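Local atomic coordinates of DNA replication initiator (Cdc21/Cdc54) (Methanothermobacter thermautotrophicus, PDB entry 1LTL), a protein that probably unwinds DNA at replication using ATP, this chain being its zinc-binding N-terminal part, assembled as a dodecamer. Residues 201-206 / 238-243; 178-183 / 207-212; 64-69 / 111-116. All blocks are in the same frame, centred on the assembly; numbering follows the deposited sequence.

In the fold
All three contacts reach one curled sheet, the OB barrel of this N-terminal part. Contacts 1 and 2 have centres about 7 Å apart and share a strand pair: Leu204 O of contact 1 probably accepts a hydrogen bond from Gln180 N of contact 2 at 2.6 Å. The loop of contact 2 follows directly on strand 199-205 of contact 1. Contact 3, centred about 12 Å from contact 1 and 19 Å from contact 2, joins the helical region to the first barrel strand; it meets contact 1 where Ile239 CD1 packs on Val116 CG2 at 4.0 Å. The zinc site of Cys137, Cys140, Cys159 and Cys162 lies away from all three.

Contact 1: residues 201-206 / 238-243; sequences TVVLED and FIYGNY
Ile239 N donates to Thr201 O at 2.7 Å, the first of three rungs that tie strand 201-205 to strand 238-243. The two run in the same direction, 35° apart, and theirs is the parallel pairing between the third and fifth strands that closes an OB barrel. The ladder continues with Val203 N giving to Ile239 O at 2.8 Å, and Gly241 N then reaches Val203 O at 3.0 Å. Side chains alternate between the two faces. Val202 and Ile239 lie side by side on the buried face, pointing the same way, and they also meet Val220 and Val116 from neighbouring strands. On the other face Val203 stands between two rings. With CG1 anti to the backbone N (chi1 167°), that methyl is the one at the edge of the Tyr240 ring, 3.9 Å from CD1, while CG2 leans at a slant on Phe238, 3.9 Å from that ring's CD1. Further along, the carboxylate of Glu205 stands at the edge of the Tyr240 ring, its plane 90° from the ring plane. Tyr240 OH is the donor to OE1 there, though the modelled separation is too short to trust in detail. The other oxygen, OE2, forms a salt bridge with Arg129 and a hydrogen bond with Thr179 OG1, so the carboxylate has partners at both oxygens. Back at the start of the strand, Thr201 packs its CB 4.0 Å from Phe238 CB, while its OG1 bonds to Lys183 NZ.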
loop_
_atom_site.group_PDB
_atom_site.type_symbol
_atom_site.label_atom_id
_atom_site.label_comp_id
_atom_site.label_asym_id
_atom_site.label_seq_id
_atom_site.Cartn_x
_atom_site.Cartn_y
_atom_site.Cartn_z
ATOM N N THR A 201 -9.506 34.549 -32.139
ATOM C CA THR A 201 -8.731 35.138 -31.061
ATOM C C THR A 201 -7.242 35.170 -31.308
ATOM O O THR A 201 -6.657 34.220 -31.821
ATOM C CB THR A 201 -8.997 34.420 -29.738
ATOM O OG1 THR A 201 -10.303 34.764 -29.267
ATOM C CG2 THR A 201 -7.996 34.826 -28.705
ATOM N N VAL A 202 -6.633 36.288 -30.951
ATOM C CA VAL A 202 -5.198 36.414 -31.099
ATOM C C VAL A 202 -4.605 36.658 -29.724
ATOM O O VAL A 202 -5.164 37.389 -28.905
ATOM C CB VAL A 202 -4.804 37.559 -32.070
ATOM C CG1 VAL A 202 -3.291 37.739 -32.107
ATOM C CG2 VAL A 202 -5.306 37.225 -33.453
ATOM N N VAL A 203 -3.481 36.009 -29.470
ATOM C CA VAL A 203 -2.813 36.145 -28.208
ATOM C C VAL A 203 -1.502 36.841 -28.411
ATOM O O VAL A 203 -0.641 36.369 -29.152
ATOM C CB VAL A 203 -2.540 34.788 -27.589
ATOM C CG1 VAL A 203 -1.582 34.931 -26.437
ATOM C CG2 VAL A 203 -3.841 34.176 -27.132
ATOM N N LEU A 204 -1.343 37.969 -27.741
ATOM C CA LEU A 204 -0.117 38.726 -27.858
ATOM C C LEU A 204 0.640 38.667 -26.549
ATOM O O LEU A 204 0.068 38.897 -25.485
ATOM C CB LEU A 204 -0.445 40.173 -28.201
ATOM C CG LEU A 204 -1.101 40.484 -29.538
ATOM C CD1 LEU A 204 -1.301 41.995 -29.624
ATOM C CD2 LEU A 204 -0.247 40.000 -30.696
ATOM N N GLU A 205 1.928 38.363 -26.615
ATOM C CA GLU A 205 2.709 38.313 -25.394
ATOM C C GLU A 205 4.017 39.091 -25.466
ATOM O O GLU A 205 4.452 39.504 -26.533
ATOM C CB GLU A 205 2.989 36.871 -25.017
ATOM C CG GLU A 205 1.739 36.036 -24.899
ATOM C CD GLU A 205 2.039 34.687 -24.318
ATOM O OE1 GLU A 205 3.149 34.168 -24.623
ATOM O OE2 GLU A 205 1.170 34.148 -23.578
ATOM N N ASP A 206 4.644 39.264 -24.307
ATOM C CA ASP A 206 5.884 40.016 -24.169
ATOM C C ASP A 206 5.806 41.422 -24.762
ATOM O O ASP A 206 4.868 42.151 -24.473
ATOM C CB ASP A 206 7.066 39.267 -24.769
ATOM C CG ASP A 206 8.319 39.414 -23.922
ATOM O OD1 ASP A 206 8.284 40.223 -22.961
ATOM O OD2 ASP A 206 9.331 38.731 -24.204
ATOM N N PHE A 238 -7.095 29.457 -32.092
ATOM C CA PHE A 238 -6.708 30.842 -31.842
ATOM C C PHE A 238 -5.315 31.053 -32.405
ATOM O O PHE A 238 -4.589 30.088 -32.652
ATOM C CB PHE A 238 -6.753 31.177 -30.328
ATOM C CG PHE A 238 -5.656 30.529 -29.521
ATOM C CD1 PHE A 238 -4.405 31.121 -29.418
ATOM C CD2 PHE A 238 -5.841 29.281 -28.942
ATOM C CE1 PHE A 238 -3.374 30.480 -28.766
ATOM C CE2 PHE A 238 -4.801 28.642 -28.290
ATOM C CZ PHE A 238 -3.573 29.243 -28.206
ATOM N N ILE A 239 -4.939 32.300 -32.638
ATOM C CA ILE A 239 -3.596 32.533 -33.148
ATOM C C ILE A 239 -2.677 33.077 -32.080
ATOM O O ILE A 239 -3.015 34.023 -31.360
ATOM C CB ILE A 239 -3.537 33.544 -34.305
ATOM C CG1 ILE A 239 -4.366 33.060 -35.494
ATOM C CG2 ILE A 239 -2.095 33.733 -34.720
ATOM C CD1 ILE A 239 -4.780 34.181 -36.408
ATOM N N TYR A 240 -1.508 32.458 -31.989
ATOM C CA TYR A 240 -0.476 32.873 -31.053
ATOM C C TYR A 240 0.408 33.784 -31.901
ATOM O O TYR A 240 1.223 33.323 -32.714
ATOM C CB TYR A 240 0.316 31.663 -30.554
ATOM C CG TYR A 240 1.346 32.030 -29.525
ATOM C CD1 TYR A 240 0.973 32.720 -28.374
ATOM C CD2 TYR A 240 2.703 31.792 -29.741
ATOM C CE1 TYR A 240 1.913 33.187 -27.471
ATOM C CE2 TYR A 240 3.666 32.254 -28.838
ATOM C CZ TYR A 240 3.257 32.963 -27.703
ATOM O OH TYR A 240 4.167 33.502 -26.801
ATOM N N GLY A 241 0.217 35.082 -31.706
ATOM C CA GLY A 241 0.944 36.085 -32.458
ATOM C C GLY A 241 2.449 36.066 -32.351
ATOM O O GLY A 241 2.996 35.937 -31.259
ATOM N N ASN A 242 3.118 36.185 -33.497
ATOM C CA ASN A 242 4.568 36.226 -33.545
ATOM C C ASN A 242 5.008 37.578 -34.035
ATOM O O ASN A 242 5.881 38.201 -33.459
ATOM C CB ASN A 242 5.141 35.209 -34.510
ATOM C CG ASN A 242 6.644 35.385 -34.693
ATOM O OD1 ASN A 242 7.450 34.696 -34.060
ATOM N ND2 ASN A 242 7.025 36.327 -35.545
ATOM N N TYR A 243 4.405 38.021 -35.124
ATOM C CA TYR A 243 4.772 39.293 -35.708
ATOM C C TYR A 243 3.524 40.003 -36.190
ATOM O O TYR A 243 2.591 39.371 -36.678
ATOM C CB TYR A 243 5.763 39.054 -36.868
ATOM C CG TYR A 243 6.145 40.293 -37.653
ATOM C CD1 TYR A 243 6.781 41.369 -37.030
ATOM C CD2 TYR A 243 5.797 40.425 -38.999
ATOM C CE1 TYR A 243 7.049 42.551 -37.722
ATOM C CE2 TYR A 243 6.060 41.605 -39.701
ATOM C CZ TYR A 243 6.681 42.668 -39.056
ATOM O OH TYR A 243 6.889 43.868 -39.712
#

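Contact 2: residues 178-183 / 207-212; sequences DTQTLK and DLVDTL
Gln180 reaches the loop at 207-212 by running out nearly straight: CG is anti to the backbone N (chi1 175°) and the chain stays extended beyond it, which carries the amide to Asp210. There OE1 accepts from Asp210 N at 2.7 Å, in the carbonyl plane and with an N-H...O angle of 164°. At the other corner of the same amide, NE2 gives a hydrogen bond to Asp124 O, so both ends are used and the flat group cannot easily turn over. In OB folds a helix commonly fills the link between the third and fourth strands and caps the barrel; here that link holds a short 3-10 turn and then this loop, laid against residues 178-183 of the second strand. Val209 settles beside the strand backbone, with CG2 3.4 Å from Asp178 O and 3.9 Å from Asp178 CB. A leucine in place of Gln180 would have no amide, and Asp210 N would probably be left without its acceptor and Asp124 O without this donor. The carboxylate of Asp178 serves another purpose, its OD1 bonding Ser107 OG of a second subunit. Further down the strand, Leu182 holds CG between its backbone N and carbonyl carbon (chi1 84°), and the two leucine side chains slant across each other, CD1 of Leu182 4.1 Å from CB of Leu212.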
loop_
_atom_site.group_PDB
_atom_site.type_symbol
_atom_site.label_atom_id
_atom_site.label_comp_id
_atom_site.label_asym_id
_atom_site.label_seq_id
_atom_site.Cartn_x
_atom_site.Cartn_y
_atom_site.Cartn_z
ATOM N N ASP A 178 4.058 39.264 -19.553
ATOM C CA ASP A 178 2.784 39.861 -19.943
ATOM C C ASP A 178 2.134 39.229 -21.165
ATOM O O ASP A 178 2.784 38.950 -22.167
ATOM C CB ASP A 178 2.948 41.365 -20.136
ATOM C CG ASP A 178 3.313 42.075 -18.850
ATOM O OD1 ASP A 178 2.536 41.974 -17.855
ATOM O OD2 ASP A 178 4.383 42.739 -18.839
ATOM N N THR A 179 0.830 39.017 -21.063
ATOM C CA THR A 179 0.058 38.387 -22.124
ATOM C C THR A 179 -1.206 39.197 -22.409
ATOM O O THR A 179 -1.712 39.897 -21.541
ATOM C CB THR A 179 -0.334 36.943 -21.703
ATOM O OG1 THR A 179 -0.440 36.111 -22.865
ATOM C CG2 THR A 179 -1.670 36.941 -20.947
ATOM N N GLN A 180 -1.719 39.119 -23.625
ATOM C CA GLN A 180 -2.912 39.880 -23.941
ATOM C C GLN A 180 -3.736 39.236 -25.022
ATOM O O GLN A 180 -3.203 38.602 -25.931
ATOM C CB GLN A 180 -2.551 41.286 -24.364
ATOM C CG GLN A 180 -3.734 42.075 -24.827
ATOM C CD GLN A 180 -3.332 43.474 -25.150
ATOM O OE1 GLN A 180 -2.164 43.735 -25.448
ATOM N NE2 GLN A 180 -4.283 44.394 -25.105
ATOM N N THR A 181 -5.045 39.425 -24.929
ATOM C CA THR A 181 -5.962 38.820 -25.871
ATOM C C THR A 181 -6.759 39.803 -26.696
ATOM O O THR A 181 -7.197 40.833 -26.192
ATOM C CB THR A 181 -6.944 37.946 -25.114
ATOM O OG1 THR A 181 -6.327 36.693 -24.840
ATOM C CG2 THR A 181 -8.191 37.713 -25.909
ATOM N N LEU A 182 -6.959 39.503 -27.971
ATOM C CA LEU A 182 -7.792 40.389 -28.774
ATOM C C LEU A 182 -8.462 39.589 -29.851
ATOM O O LEU A 182 -8.005 38.506 -30.192
ATOM C CB LEU A 182 -6.980 41.531 -29.370
ATOM C CG LEU A 182 -6.201 41.350 -30.662
ATOM C CD1 LEU A 182 -5.347 42.594 -30.848
ATOM C CD2 LEU A 182 -5.318 40.137 -30.609
ATOM N N LYS A 183 -9.577 40.121 -30.342
ATOM C CA LYS A 183 -10.366 39.502 -31.404
ATOM C C LYS A 183 -9.990 40.108 -32.749
ATOM O O LYS A 183 -9.960 41.326 -32.899
ATOM C CB LYS A 183 -11.862 39.729 -31.168
ATOM C CG LYS A 183 -12.526 38.697 -30.291
ATOM C CD LYS A 183 -12.291 37.300 -30.855
ATOM C CE LYS A 183 -12.916 36.212 -29.989
ATOM N NZ LYS A 183 -12.285 36.179 -28.645
ATOM N N ASP A 207 6.779 41.809 -25.586
ATOM C CA ASP A 207 6.793 43.158 -26.143
ATOM C C ASP A 207 5.706 43.478 -27.140
ATOM O O ASP A 207 5.533 44.642 -27.508
ATOM C CB ASP A 207 8.134 43.472 -26.772
ATOM C CG ASP A 207 8.553 42.438 -27.749
ATOM O OD1 ASP A 207 8.639 41.258 -27.347
ATOM O OD2 ASP A 207 8.798 42.793 -28.923
ATOM N N LEU A 208 4.974 42.461 -27.579
ATOM C CA LEU A 208 3.886 42.676 -28.512
ATOM C C LEU A 208 2.662 43.105 -27.760
ATOM O O LEU A 208 1.631 43.413 -28.346
ATOM C CB LEU A 208 3.554 41.407 -29.250
ATOM C CG LEU A 208 4.216 41.243 -30.606
ATOM C CD1 LEU A 208 5.730 41.382 -30.510
ATOM C CD2 LEU A 208 3.808 39.870 -31.116
ATOM N N VAL A 209 2.760 43.119 -26.448
ATOM C CA VAL A 209 1.623 43.507 -25.647
ATOM C C VAL A 209 1.313 44.971 -25.879
ATOM O O VAL A 209 2.213 45.761 -26.133
ATOM C CB VAL A 209 1.916 43.251 -24.162
ATOM C CG1 VAL A 209 0.811 43.817 -23.299
ATOM C CG2 VAL A 209 2.041 41.761 -23.930
ATOM N N ASP A 210 0.035 45.323 -25.806
ATOM C CA ASP A 210 -0.409 46.711 -25.961
ATOM C C ASP A 210 0.222 47.343 -27.187
ATOM O O ASP A 210 0.819 48.412 -27.104
ATOM C CB ASP A 210 -0.026 47.507 -24.709
ATOM C CG ASP A 210 -1.014 48.612 -24.385
ATOM O OD1 ASP A 210 -2.216 48.470 -24.719
ATOM O OD2 ASP A 210 -0.588 49.616 -23.767
ATOM N N THR A 211 0.075 46.667 -28.323
ATOM C CA THR A 211 0.634 47.105 -29.590
ATOM C C THR A 211 -0.471 47.454 -30.582
ATOM O O THR A 211 -0.301 48.330 -31.419
ATOM C CB THR A 211 1.534 45.990 -30.169
ATOM O OG1 THR A 211 2.818 46.054 -29.542
ATOM C CG2 THR A 211 1.696 46.122 -31.669
ATOM N N LEU A 212 -1.604 46.774 -30.481
ATOM C CA LEU A 212 -2.702 47.027 -31.392
ATOM C C LEU A 212 -3.913 47.574 -30.679
ATOM O O LEU A 212 -4.021 47.485 -29.458
ATOM C CB LEU A 212 -3.081 45.742 -32.123
ATOM C CG LEU A 212 -1.905 45.068 -32.829
ATOM C CD1 LEU A 212 -2.357 43.806 -33.522
ATOM C CD2 LEU A 212 -1.299 46.032 -33.810
#

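Contact 3: residues 64-69 / 111-116; sequences EKPDDV and GKFVAV
Pro66 turns its ring toward the start of strand 113-137, CB lying 3.3 Å from CD1 of Phe113 and 3.6 Å from CB of the same residue. The aromatic ring meets the proline obliquely, with Leu62, Ile96 and Thr221 also packing on it. Round the same proline ring, CG and CD lie against the carbonyl oxygen of Gly111. Beside this apolar patch two long charged side chains cross obliquely. Glu64 and Lys112 both bend at chi2 (-60° and -66°), and those bends bring their ends together in a salt bridge, with Lys112 NZ 3.0 Å from Glu64 OE2. The ammonium comes from above the carboxylate, 48° out of its plane. It also makes a weak hydrogen bond, 3.3 Å long, from NZ to Glu64 O. Since Glu64 O is at the C-terminal end of helix 58-64, the charge on Lys112 NZ probably also meets the negative end of that helix. Lys65, the joint with the next helix, is the N-cap of helix 66-77, which Pro66 begins. The contact thus sets a helix-to-helix corner of the MCM N-terminal region on the leading end of the first OB strand, where Phe113 also shares a backbone hydrogen bond with Ile63. In helix 66-77 the first turn is tied by Val69 N to Lys65 O at 3.1 Å, while Pro66 itself has no backbone N-H to offer.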
loop_
_atom_site.group_PDB
_atom_site.type_symbol
_atom_site.label_atom_id
_atom_site.label_comp_id
_atom_site.label_asym_id
_atom_site.label_seq_id
_atom_site.Cartn_x
_atom_site.Cartn_y
_atom_site.Cartn_z
ATOM N N GLU A 64 6.115 24.546 -41.376
ATOM C CA GLU A 64 5.607 23.250 -40.974
ATOM C C GLU A 64 5.773 22.958 -39.502
ATOM O O GLU A 64 4.992 22.201 -38.925
ATOM C CB GLU A 64 6.283 22.148 -41.777
ATOM C CG GLU A 64 6.081 22.277 -43.269
ATOM C CD GLU A 64 4.624 22.233 -43.668
ATOM O OE1 GLU A 64 4.186 23.138 -44.418
ATOM O OE2 GLU A 64 3.919 21.293 -43.236
ATOM N N LYS A 65 6.801 23.532 -38.891
ATOM C CA LYS A 65 7.041 23.311 -37.471
ATOM C C LYS A 65 7.610 24.577 -36.870
ATOM O O LYS A 65 8.690 24.574 -36.294
ATOM C CB LYS A 65 8.009 22.142 -37.274
ATOM C CG LYS A 65 7.449 20.777 -37.645
ATOM C CD LYS A 65 8.562 19.717 -37.604
ATOM C CE LYS A 65 8.177 18.409 -38.339
ATOM N NZ LYS A 65 9.354 17.556 -38.736
ATOM N N PRO A 66 6.868 25.679 -36.975
ATOM C CA PRO A 66 7.325 26.954 -36.438
ATOM C C PRO A 66 7.835 26.871 -35.008
ATOM O O PRO A 66 8.849 27.481 -34.681
ATOM C CB PRO A 66 6.088 27.834 -36.562
ATOM C CG PRO A 66 4.990 26.875 -36.336
ATOM C CD PRO A 66 5.417 25.723 -37.211
ATOM N N ASP A 67 7.151 26.109 -34.160
ATOM C CA ASP A 67 7.570 25.995 -32.769
ATOM C C ASP A 67 9.033 25.578 -32.630
ATOM O O ASP A 67 9.854 26.336 -32.102
ATOM C CB ASP A 67 6.663 25.021 -32.001
ATOM C CG ASP A 67 5.279 25.599 -31.722
ATOM O OD1 ASP A 67 5.168 26.603 -30.977
ATOM O OD2 ASP A 67 4.286 25.049 -32.255
ATOM N N ASP A 68 9.367 24.387 -33.108
ATOM C CA ASP A 68 10.740 23.917 -33.014
ATOM C C ASP A 68 11.705 24.821 -33.754
ATOM O O ASP A 68 12.769 25.155 -33.232
ATOM C CB ASP A 68 10.871 22.488 -33.543
ATOM C CG ASP A 68 10.198 21.477 -32.641
ATOM O OD1 ASP A 68 10.249 21.672 -31.398
ATOM O OD2 ASP A 68 9.635 20.487 -33.170
ATOM N N VAL A 69 11.361 25.221 -34.967
ATOM C CA VAL A 69 12.275 26.085 -35.679
ATOM C C VAL A 69 12.575 27.309 -34.826
ATOM O O VAL A 69 13.729 27.551 -34.508
ATOM C CB VAL A 69 11.721 26.490 -37.048
ATOM C CG1 VAL A 69 12.460 27.692 -37.574
ATOM C CG2 VAL A 69 11.880 25.339 -38.011
ATOM N N GLY A 111 -0.683 24.115 -35.476
ATOM C CA GLY A 111 0.737 23.907 -35.275
ATOM C C GLY A 111 1.571 24.523 -36.387
ATOM O O GLY A 111 2.792 24.476 -36.338
ATOM N N LYS A 112 0.916 25.133 -37.371
ATOM C CA LYS A 112 1.608 25.734 -38.509
ATOM C C LYS A 112 1.780 27.238 -38.391
ATOM O O LYS A 112 1.020 27.915 -37.695
ATOM C CB LYS A 112 0.837 25.456 -39.801
ATOM C CG LYS A 112 0.454 24.019 -40.029
ATOM C CD LYS A 112 1.671 23.166 -40.246
ATOM C CE LYS A 112 1.267 21.763 -40.601
ATOM N NZ LYS A 112 2.480 20.919 -40.677
ATOM N N PHE A 113 2.755 27.771 -39.116
ATOM C CA PHE A 113 3.007 29.203 -39.077
ATOM C C PHE A 113 2.107 29.888 -40.097
ATOM O O PHE A 113 2.274 29.689 -41.288
ATOM C CB PHE A 113 4.480 29.461 -39.391
ATOM C CG PHE A 113 5.038 30.677 -38.711
ATOM C CD1 PHE A 113 4.974 30.812 -37.326
ATOM C CD2 PHE A 113 5.631 31.691 -39.454
ATOM C CE1 PHE A 113 5.494 31.939 -36.705
ATOM C CE2 PHE A 113 6.153 32.821 -38.837
ATOM C CZ PHE A 113 6.088 32.948 -37.465
ATOM N N VAL A 114 1.142 30.680 -39.651
ATOM C CA VAL A 114 0.267 31.332 -40.616
ATOM C C VAL A 114 0.332 32.837 -40.561
ATOM O O VAL A 114 1.017 33.421 -39.725
ATOM C CB VAL A 114 -1.195 30.911 -40.444
ATOM C CG1 VAL A 114 -1.296 29.408 -40.509
ATOM C CG2 VAL A 114 -1.744 31.438 -39.146
ATOM N N ALA A 115 -0.393 33.467 -41.468
ATOM C CA ALA A 115 -0.422 34.911 -41.539
ATOM C C ALA A 115 -1.814 35.201 -42.026
ATOM O O ALA A 115 -2.187 34.783 -43.111
ATOM C CB ALA A 115 0.607 35.403 -42.519
ATOM N N VAL A 116 -2.557 35.932 -41.212
ATOM C CA VAL A 116 -3.939 36.232 -41.467
ATOM C C VAL A 116 -4.214 37.696 -41.397
ATOM O O VAL A 116 -3.738 38.348 -40.478
ATOM C CB VAL A 116 -4.785 35.596 -40.386
ATOM C CG1 VAL A 116 -6.230 35.980 -40.566
ATOM C CG2 VAL A 116 -4.570 34.093 -40.372
#